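Local coordinates for galactose mutarotase related enzyme (Lactobacillus casei, PDB 3Q1N), which probably binds carbohydrate and may act as an isomerase of the aldose 1-epimerase (galactose mutarotase) family, at residues T230-W242 with F251-Q263. Sequence-based numbering, arbitrary orientation. Where two conformers were deposited one is given.
Sequences TLDISDFPYLTIW and FIAVEPFDGLPDQ. With EDO (1,2-ethanediol), chain J; EDO (1,2-ethanediol), chain N; EDO (1,2-ethanediol), chain R.
A chi1 of 173° carries the Trp242 indole away from its own backbone N, while CG of Glu255 lies anti to its carbonyl carbon (chi1 -47°); indole and carboxylate thus come together on one face of the antiparallel hairpin formed by strands 238-242 and 251-258. Glu255 OE2 lies 3.5 Å from Trp242 CB, and Glu255 OE1 takes a hydrogen bond from O1 of a 1,2-ethanediol at 2.7 Å. C2 of that diol sits over one indole face, and the His143 ring also meets Trp242. Ala253 CB meets the indole edge at CE3, while the Phe251 ring brings CE1 to 3.7 Å from Trp242 CZ3, the two planes oblique at 54°. Replacing Trp242 by an alanine would remove the indole, probably costing the diol its flat wall and opening a gap beside Phe251 CE1. Further along the same face, Thr240 OG1 stands 3.0 Å from Phe257 CE2, above the ring near its rim; Thr240 CB also makes a CH-pi contact there. Tyr238 CD2 rests 3.5 Å from Leu260 CD2. Six backbone hydrogen bonds join Tyr238 to Phe257, Thr240 to Glu255 and Trp242 to Ala253. On the opposite face, Val254 CG1 meets CD1 of Leu231, from strand 229-232, at 3.6 Å, and Pro256 CB sits over the ring of Phe236, from the following turn, 3.7 Å from CG. That face is thus apolar, packed against strands 217-221 and 229-232; the other combines aromatic rings with a carboxylate that accepts a hydrogen bond from a diol probably left from crystallisation, consistent with a sugar pocket, as in aldose epimerases.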
loop_
_atom_site.group_PDB
_atom_site.type_symbol
_atom_site.label_atom_id
_atom_site.label_comp_id
_atom_site.label_asym_id
_atom_site.label_seq_id
_atom_site.Cartn_x
_atom_site.Cartn_y
_atom_site.Cartn_z
ATOM N N THR A 230 -8.037 7.272 -9.384
ATOM C CA THR A 230 -8.198 5.900 -9.833
ATOM C C THR A 230 -6.829 5.214 -9.756
ATOM O O THR A 230 -5.824 5.749 -10.259
ATOM C CB THR A 230 -8.733 5.833 -11.261
ATOM O OG1 THR A 230 -10.028 6.435 -11.283
ATOM C CG2 THR A 230 -8.836 4.351 -11.765
ATOM N N LEU A 231 -6.795 4.057 -9.117
ATOM C CA LEU A 231 -5.604 3.214 -9.024
ATOM C C LEU A 231 -5.625 2.154 -10.108
ATOM O O LEU A 231 -6.611 1.444 -10.280
ATOM C CB LEU A 231 -5.488 2.554 -7.653
ATOM C CG LEU A 231 -5.347 3.457 -6.436
ATOM C CD1 LEU A 231 -5.108 2.659 -5.149
ATOM C CD2 LEU A 231 -4.252 4.529 -6.569
ATOM N N ASP A 232 -4.578 2.125 -10.928
ATOM C CA ASP A 232 -4.393 1.097 -11.943
ATOM C C ASP A 232 -3.492 0.043 -11.295
ATOM O O ASP A 232 -2.331 0.291 -11.054
ATOM C CB ASP A 232 -3.735 1.681 -13.202
ATOM C CG ASP A 232 -4.585 2.799 -13.852
ATOM O OD1 ASP A 232 -5.731 3.046 -13.425
ATOM O OD2 ASP A 232 -4.083 3.456 -14.764
ATOM N N ILE A 233 -4.051 -1.113 -10.980
ATOM C CA ILE A 233 -3.380 -2.076 -10.055
ATOM C C ILE A 233 -3.515 -3.541 -10.499
ATOM O O ILE A 233 -3.532 -4.451 -9.677
ATOM C CB ILE A 233 -3.884 -1.838 -8.589
ATOM C CG1 ILE A 233 -5.382 -1.609 -8.555
ATOM C CG2 ILE A 233 -3.187 -0.620 -7.999
ATOM C CD1 ILE A 233 -6.198 -2.763 -8.938
ATOM N N SER A 234 -3.526 -3.805 -11.801
ATOM C CA SER A 234 -3.638 -5.197 -12.289
ATOM C C SER A 234 -2.533 -6.071 -11.708
ATOM O O SER A 234 -2.743 -7.260 -11.457
ATOM C CB SER A 234 -3.573 -5.277 -13.818
ATOM O OG SER A 234 -4.703 -4.682 -14.443
ATOM N N ASP A 235 -1.339 -5.500 -11.535
ATOM C CA ASP A 235 -0.191 -6.258 -11.028
ATOM C C ASP A 235 -0.290 -6.667 -9.557
ATOM O O ASP A 235 0.473 -7.535 -9.101
ATOM C CB ASP A 235 1.116 -5.450 -11.185
ATOM C CG ASP A 235 1.601 -5.325 -12.621
ATOM O OD1 ASP A 235 0.999 -5.904 -13.552
ATOM O OD2 ASP A 235 2.591 -4.591 -12.854
ATOM N N PHE A 236 -1.146 -6.002 -8.786
ATOM C CA PHE A 236 -1.239 -6.205 -7.340
ATOM C C PHE A 236 -2.464 -7.082 -7.076
ATOM O O PHE A 236 -3.569 -6.698 -7.435
ATOM C CB PHE A 236 -1.342 -4.856 -6.609
ATOM C CG PHE A 236 -0.043 -4.108 -6.532
ATOM C CD1 PHE A 236 0.421 -3.356 -7.602
ATOM C CD2 PHE A 236 0.752 -4.209 -5.418
ATOM C CE1 PHE A 236 1.631 -2.705 -7.531
ATOM C CE2 PHE A 236 1.942 -3.576 -5.328
ATOM C CZ PHE A 236 2.421 -2.822 -6.433
ATOM N N PRO A 237 -2.278 -8.266 -6.483
ATOM C CA PRO A 237 -3.412 -9.176 -6.318
ATOM C C PRO A 237 -4.467 -8.682 -5.362
ATOM O O PRO A 237 -5.639 -9.013 -5.527
ATOM C CB PRO A 237 -2.776 -10.483 -5.832
ATOM C CG PRO A 237 -1.459 -10.093 -5.273
ATOM C CD PRO A 237 -0.998 -8.874 -6.082
ATOM N N TYR A 238 -4.099 -7.880 -4.367
ATOM C CA TYR A 238 -5.102 -7.455 -3.362
ATOM C C TYR A 238 -5.085 -5.934 -3.209
ATOM O O TYR A 238 -4.137 -5.275 -3.649
ATOM C CB TYR A 238 -4.836 -8.160 -2.020
ATOM C CG TYR A 238 -4.603 -9.637 -2.176
ATOM C CD1 TYR A 238 -5.576 -10.441 -2.707
ATOM C CD2 TYR A 238 -3.363 -10.216 -1.853
ATOM C CE1 TYR A 238 -5.388 -11.770 -2.892
ATOM C CE2 TYR A 238 -3.175 -11.600 -2.029
ATOM C CZ TYR A 238 -4.221 -12.347 -2.519
ATOM O OH TYR A 238 -4.106 -13.699 -2.745
ATOM N N LEU A 239 -6.147 -5.394 -2.602
ATOM C CA LEU A 239 -6.354 -3.960 -2.490
ATOM C C LEU A 239 -7.055 -3.689 -1.193
ATOM O O LEU A 239 -8.157 -4.217 -0.980
ATOM C CB LEU A 239 -7.195 -3.420 -3.662
ATOM C CG LEU A 239 -7.287 -1.886 -3.741
ATOM C CD1 LEU A 239 -5.914 -1.243 -3.995
ATOM C CD2 LEU A 239 -8.307 -1.468 -4.854
ATOM N N THR A 240 -6.464 -2.859 -0.344
ATOM C CA THR A 240 -6.975 -2.684 1.007
ATOM C C THR A 240 -7.481 -1.267 1.258
ATOM O O THR A 240 -6.832 -0.297 0.891
ATOM C CB THR A 240 -5.908 -3.057 2.030
ATOM O OG1 THR A 240 -5.604 -4.450 1.869
ATOM C CG2 THR A 240 -6.372 -2.818 3.457
ATOM N N ILE A 241 -8.657 -1.171 1.879
ATOM C CA ILE A 241 -9.228 0.109 2.270
ATOM C C ILE A 241 -9.137 0.223 3.789
ATOM O O ILE A 241 -9.451 -0.736 4.512
ATOM C CB ILE A 241 -10.693 0.237 1.821
ATOM C CG1 ILE A 241 -10.838 -0.097 0.326
ATOM C CG2 ILE A 241 -11.229 1.657 2.100
ATOM C CD1 ILE A 241 -11.171 -1.586 0.031
ATOM N N TRP A 242 -8.698 1.382 4.267
ATOM C CA TRP A 242 -8.473 1.632 5.716
ATOM C C TRP A 242 -8.667 3.096 6.071
ATOM O O TRP A 242 -8.304 3.975 5.317
ATOM C CB TRP A 242 -7.053 1.192 6.138
ATOM C CG TRP A 242 -6.727 1.575 7.530
ATOM C CD1 TRP A 242 -7.204 1.011 8.691
ATOM C CD2 TRP A 242 -5.904 2.661 7.929
ATOM N NE1 TRP A 242 -6.705 1.677 9.779
ATOM C CE2 TRP A 242 -5.892 2.684 9.339
ATOM C CE3 TRP A 242 -5.142 3.609 7.226
ATOM C CZ2 TRP A 242 -5.163 3.633 10.063
ATOM C CZ3 TRP A 242 -4.406 4.517 7.930
ATOM C CH2 TRP A 242 -4.427 4.531 9.352
ATOM N N PHE A 251 -9.636 11.272 5.774
ATOM C CA PHE A 251 -8.907 10.504 4.719
ATOM C C PHE A 251 -9.340 9.054 4.666
ATOM O O PHE A 251 -9.867 8.518 5.622
ATOM C CB PHE A 251 -7.377 10.635 4.884
ATOM C CG PHE A 251 -6.762 9.803 6.009
ATOM C CD1 PHE A 251 -6.529 8.423 5.877
ATOM C CD2 PHE A 251 -6.371 10.413 7.191
ATOM C CE1 PHE A 251 -5.919 7.684 6.911
ATOM C CE2 PHE A 251 -5.753 9.671 8.219
ATOM C CZ PHE A 251 -5.558 8.330 8.089
ATOM N N ILE A 252 -9.110 8.440 3.509
ATOM C CA ILE A 252 -9.286 7.014 3.300
ATOM C C ILE A 252 -8.068 6.546 2.547
ATOM O O ILE A 252 -7.658 7.199 1.569
ATOM C CB ILE A 252 -10.573 6.709 2.500
ATOM C CG1 ILE A 252 -11.809 7.165 3.273
ATOM C CG2 ILE A 252 -10.662 5.149 2.219
ATOM C CD1 ILE A 252 -13.093 7.131 2.424
ATOM N N ALA A 253 -7.421 5.486 3.083
ATOM C CA ALA A 253 -6.322 4.830 2.407
ATOM C C ALA A 253 -6.820 3.724 1.494
ATOM O O ALA A 253 -7.731 2.965 1.842
ATOM C CB ALA A 253 -5.287 4.277 3.445
ATOM N N VAL A 254 -6.188 3.619 0.322
ATOM C CA VAL A 254 -6.531 2.609 -0.681
ATOM C C VAL A 254 -5.194 2.059 -1.107
ATOM O O VAL A 254 -4.400 2.760 -1.739
ATOM C CB VAL A 254 -7.354 3.192 -1.863
ATOM C CG1 VAL A 254 -7.803 2.016 -2.781
ATOM C CG2 VAL A 254 -8.588 4.000 -1.342
ATOM N N GLU A 255 -4.918 0.810 -0.701
ATOM C CA GLU A 255 -3.575 0.303 -0.551
ATOM C C GLU A 255 -3.307 -0.928 -1.402
ATOM O O GLU A 255 -3.825 -2.017 -1.114
ATOM C CB GLU A 255 -3.333 -0.029 0.924
ATOM C CG GLU A 255 -3.780 1.058 1.945
ATOM C CD GLU A 255 -3.761 0.554 3.371
ATOM O OE1 GLU A 255 -3.413 -0.632 3.590
ATOM O OE2 GLU A 255 -4.108 1.325 4.299
ATOM N N PRO A 256 -2.523 -0.768 -2.477
ATOM C CA PRO A 256 -2.204 -1.939 -3.280
ATOM C C PRO A 256 -1.309 -2.915 -2.498
ATOM O O PRO A 256 -0.266 -2.494 -1.993
ATOM C CB PRO A 256 -1.485 -1.342 -4.500
ATOM C CG PRO A 256 -1.965 0.087 -4.601
ATOM C CD PRO A 256 -2.098 0.490 -3.146
ATOM N N PHE A 257 -1.710 -4.188 -2.455
ATOM C CA PHE A 257 -0.999 -5.250 -1.700
ATOM C C PHE A 257 -0.554 -6.379 -2.634
ATOM O O PHE A 257 -1.399 -7.039 -3.293
ATOM C CB PHE A 257 -1.898 -5.917 -0.635
ATOM C CG PHE A 257 -2.049 -5.179 0.709
ATOM C CD1 PHE A 257 -1.625 -3.881 0.929
ATOM C CD2 PHE A 257 -2.684 -5.833 1.738
ATOM C CE1 PHE A 257 -1.819 -3.267 2.172
ATOM C CE2 PHE A 257 -2.867 -5.223 2.957
ATOM C CZ PHE A 257 -2.450 -3.963 3.184
ATOM N N ASP A 258 0.756 -6.628 -2.667
ATOM C CA ASP A 258 1.307 -7.900 -3.191
ATOM C C ASP A 258 1.767 -8.760 -2.004
ATOM O O ASP A 258 2.937 -9.002 -1.819
ATOM C CB ASP A 258 2.449 -7.627 -4.174
ATOM C CG ASP A 258 2.939 -8.887 -4.878
ATOM O OD1 ASP A 258 2.171 -9.882 -4.965
ATOM O OD2 ASP A 258 4.107 -8.861 -5.363
ATOM N N GLY A 259 0.783 -9.193 -1.210
ATOM C CA GLY A 259 1.000 -9.918 0.022
ATOM C C GLY A 259 -0.160 -9.617 0.947
ATOM O O GLY A 259 -1.120 -8.944 0.571
ATOM N N LEU A 260 -0.120 -10.235 2.121
ATOM C CA LEU A 260 -1.220 -10.153 3.091
ATOM C C LEU A 260 -0.680 -10.183 4.498
ATOM O O LEU A 260 0.353 -10.818 4.771
ATOM C CB LEU A 260 -2.135 -11.356 2.924
ATOM C CG LEU A 260 -2.973 -11.496 1.635
ATOM C CD1 LEU A 260 -3.604 -12.845 1.531
ATOM C CD2 LEU A 260 -3.980 -10.362 1.601
ATOM N N PRO A 261 -1.384 -9.514 5.435
ATOM C CA PRO A 261 -1.025 -9.703 6.842
ATOM C C PRO A 261 -1.101 -11.169 7.231
ATOM O O PRO A 261 -1.799 -11.955 6.602
ATOM C CB PRO A 261 -2.134 -8.935 7.588
ATOM C CG PRO A 261 -2.722 -7.983 6.523
ATOM C CD PRO A 261 -2.598 -8.696 5.252
ATOM N N ASP A 262 -0.429 -11.557 8.313
ATOM C CA ASP A 262 -0.492 -12.909 8.757
ATOM C C ASP A 262 -1.919 -13.337 9.134
ATOM O O ASP A 262 -2.741 -12.553 9.629
ATOM C CB ASP A 262 0.364 -13.093 10.006
ATOM C CG ASP A 262 1.752 -13.684 9.740
ATOM O OD1 ASP A 262 1.970 -14.384 8.709
ATOM O OD2 ASP A 262 2.617 -13.486 10.621
ATOM N N GLN A 263 -2.175 -14.621 8.905
ATOM C CA GLN A 263 -3.322 -15.306 9.503
ATOM C C GLN A 263 -2.972 -15.613 10.957
ATOM O O GLN A 263 -1.930 -16.171 11.234
ATOM C CB GLN A 263 -3.636 -16.607 8.759
ATOM C CG GLN A 263 -4.763 -17.361 9.447
ATOM C CD GLN A 263 -5.367 -18.502 8.648
ATOM O OE1 GLN A 263 -5.090 -18.679 7.440
ATOM N NE2 GLN A 263 -6.194 -19.310 9.322
HETATM C C1 EDO J . -4.181 -0.838 6.847
HETATM O O1 EDO J . -3.163 -1.566 6.133
HETATM C C2 EDO J . -3.797 -0.532 8.277
HETATM O O2 EDO J . -2.588 0.258 8.347
HETATM C C1 EDO N . 1.136 -12.148 -7.462
HETATM O O1 EDO N . 1.598 -12.435 -6.125
HETATM C C2 EDO N . 2.283 -12.312 -8.439
HETATM O O2 EDO N . 3.050 -11.113 -8.464
HETATM C C1 EDO R . 6.461 -4.764 -15.096
HETATM O O1 EDO R . 6.637 -3.488 -14.461
HETATM C C2 EDO R . 5.125 -5.367 -14.662
HETATM O O2 EDO R . 4.053 -4.454 -14.952
#